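Local coordinates for uncharacterized protein conserved in bacteria (Cupriavidus necator, PDB 5DMH) that catalyses the ATP-dependent phosphorylation of 3-oxo-tetronate to 3-oxo-tetronate 4-phosphate, at residues D351-K354 against A355-E359. Numbering follows the deposited sequence.
With ADP (adenosine-5'-diphosphate), chain C.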
loop_
_atom_site.group_PDB
_atom_site.type_symbol
_atom_site.label_atom_id
_atom_site.label_comp_id
_atom_site.label_asym_id
_atom_site.label_seq_id
_atom_site.Cartn_x
_atom_site.Cartn_y
_atom_site.Cartn_z
ATOM N N ASP A 351 -10.783 -3.785 21.330
ATOM C CA ASP A 351 -10.619 -3.941 22.768
ATOM C C ASP A 351 -9.504 -4.958 23.089
ATOM O O ASP A 351 -8.712 -4.758 24.030
ATOM C CB ASP A 351 -11.931 -4.374 23.443
ATOM C CG ASP A 351 -12.971 -3.250 23.528
ATOM O OD1 ASP A 351 -12.613 -2.058 23.476
ATOM O OD2 ASP A 351 -14.164 -3.573 23.688
ATOM N N GLU A 352 -9.437 -6.048 22.323
ATOM C CA GLU A 352 -8.412 -7.071 22.561
ATOM C C GLU A 352 -7.023 -6.542 22.234
ATOM O O GLU A 352 -6.060 -6.802 22.962
ATOM C CB GLU A 352 -8.693 -8.321 21.727
ATOM C CG GLU A 352 -9.990 -9.053 22.141
ATOM C CD GLU A 352 -10.490 -10.088 21.126
ATOM O OE1 GLU A 352 -10.084 -10.049 19.951
ATOM O OE2 GLU A 352 -11.338 -10.940 21.498
ATOM N N VAL A 353 -6.919 -5.825 21.125
ATOM C CA VAL A 353 -5.657 -5.196 20.741
ATOM C C VAL A 353 -5.203 -4.230 21.835
ATOM O O VAL A 353 -4.030 -4.244 22.252
ATOM C CB VAL A 353 -5.798 -4.471 19.403
ATOM C CG1 VAL A 353 -4.576 -3.615 19.109
ATOM C CG2 VAL A 353 -6.016 -5.482 18.288
ATOM N N LYS A 354 -6.119 -3.390 22.304
ATOM C CA LYS A 354 -5.794 -2.422 23.340
ATOM C C LYS A 354 -5.277 -3.116 24.590
ATOM O O LYS A 354 -4.328 -2.622 25.235
ATOM C CB LYS A 354 -6.991 -1.535 23.677
ATOM C CG LYS A 354 -7.165 -0.360 22.749
ATOM C CD LYS A 354 -6.195 0.778 23.082
ATOM C CE LYS A 354 -6.406 1.979 22.167
ATOM N NZ LYS A 354 -5.263 2.952 22.209
ATOM N N ALA A 355 -5.861 -4.266 24.933
ATOM C CA ALA A 355 -5.406 -5.003 26.113
ATOM C C ALA A 355 -3.971 -5.525 25.940
ATOM O O ALA A 355 -3.168 -5.471 26.857
ATOM C CB ALA A 355 -6.377 -6.182 26.442
ATOM N N VAL A 356 -3.670 -6.058 24.767
ATOM C CA VAL A 356 -2.345 -6.566 24.477
ATOM C C VAL A 356 -1.344 -5.401 24.551
ATOM O O VAL A 356 -0.271 -5.503 25.124
ATOM C CB VAL A 356 -2.307 -7.194 23.056
ATOM C CG1 VAL A 356 -0.860 -7.447 22.622
ATOM C CG2 VAL A 356 -3.147 -8.474 22.986
ATOM N N GLN A 357 -1.716 -4.279 23.962
ATOM C CA GLN A 357 -0.820 -3.145 23.886
ATOM C C GLN A 357 -0.528 -2.548 25.253
ATOM O O GLN A 357 0.609 -2.142 25.503
ATOM C CB GLN A 357 -1.373 -2.085 22.937
ATOM C CG GLN A 357 -1.420 -2.522 21.464
ATOM C CD GLN A 357 -2.024 -1.433 20.593
ATOM O OE1 GLN A 357 -2.870 -0.660 21.068
ATOM N NE2 GLN A 357 -1.621 -1.362 19.338
ATOM N N ALA A 358 -1.533 -2.480 26.127
ATOM C CA ALA A 358 -1.333 -1.985 27.494
ATOM C C ALA A 358 -0.290 -2.826 28.220
ATOM O O ALA A 358 0.465 -2.316 29.041
ATOM C CB ALA A 358 -2.655 -1.980 28.286
ATOM N N GLU A 359 -0.244 -4.111 27.913
ATOM C CA GLU A 359 0.692 -5.008 28.586
ATOM C C GLU A 359 2.090 -4.967 27.951
ATOM O O GLU A 359 3.080 -4.950 28.670
ATOM C CB GLU A 359 0.143 -6.433 28.584
ATOM C CG GLU A 359 1.073 -7.468 29.181
ATOM C CD GLU A 359 0.991 -7.541 30.698
ATOM O OE1 GLU A 359 0.692 -6.515 31.348
ATOM O OE2 GLU A 359 1.229 -8.640 31.242
HETATM P PB ADP C . -3.401 -2.789 8.044
HETATM O O1B ADP C . -3.184 -3.089 6.565
HETATM O O2B ADP C . -4.791 -3.206 8.495
HETATM O O3B ADP C . -3.016 -1.372 8.441
HETATM P PA ADP C . -0.900 -3.837 9.148
HETATM O O1A ADP C . -0.407 -5.226 9.050
HETATM O O2A ADP C . -0.272 -2.722 8.383
HETATM O O3A ADP C . -2.503 -3.875 8.863
HETATM O "O5'" ADP C . -0.838 -3.314 10.663
HETATM C "C5'" ADP C . -1.438 -4.032 11.732
HETATM C "C4'" ADP C . -0.513 -3.972 12.943
HETATM O "O4'" ADP C . -1.227 -4.366 14.103
HETATM C "C3'" ADP C . 0.665 -4.928 12.802
HETATM O "O3'" ADP C . 1.856 -4.374 13.393
HETATM C "C2'" ADP C . 0.193 -6.121 13.573
HETATM O "O2'" ADP C . 1.246 -6.988 13.940
HETATM C "C1'" ADP C . -0.529 -5.445 14.713
HETATM N N9 ADP C . -1.450 -6.380 15.349
HETATM C C8 ADP C . -2.256 -7.280 14.736
HETATM N N7 ADP C . -2.942 -8.000 15.636
HETATM C C5 ADP C . -2.557 -7.548 16.853
HETATM C C6 ADP C . -2.882 -7.902 18.235
HETATM N N6 ADP C . -3.798 -8.872 18.436
HETATM N N1 ADP C . -2.292 -7.203 19.224
HETATM C C2 ADP C . -1.400 -6.220 18.982
HETATM N N3 ADP C . -1.024 -5.842 17.738
HETATM C C4 ADP C . -1.567 -6.486 16.662
HETATM O O HOH W 1 -3.028 1.571 22.434
#
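Val-353 and Gln-357 lie one turn apart on the alpha-helix 350-360, where the amide N of Gln-357 donates to Val-353 O at 2.9 Å. Three further i to i+4 bonds run from Ala-355, Val-356 and Ala-358 back to Asp-351, Glu-352 and Lys-354. The two valines give the helix an apolar face towards the adenine of ADP: Val-356 CG1 comes within 3.7 Å of N1 of ADP, and Val-353 CG2 within 4.0 Å of C6 of ADP. Branching at CB lets Val-353 turn one methyl to the base and the other to Gln-357, while Val-356 brings both near N1, its CG2 also resting 3.4 Å from Glu-352 O. In Val-353 the second methyl is CG1, set anti to the backbone N (chi1 170°), and it lies 3.7 Å from Gln-357 CD, the two side chains side by side. The amide of Gln-357 uses both its ends: NE2 donates to the carbonyl of Pro-178, while OE1 accepts from a water (2.6 Å between OE1 and the water O). The bend of Lys-354 at chi2 (-79°) turns its chain across Gln-357, and NZ donates to that same water, so a long flexible chain at the surface is tied to a buried amide. Glu-352 OE1 accepts a hydrogen bond from Ser-349 N and forms a salt bridge with Arg-315, at the end of strand 313-315. Through its valines helix 350-360 lines the adenine end of the ADP pocket, with Val-356 also packed on Pro-318 of helix 318-322 and Ala-365 of helix 362-382.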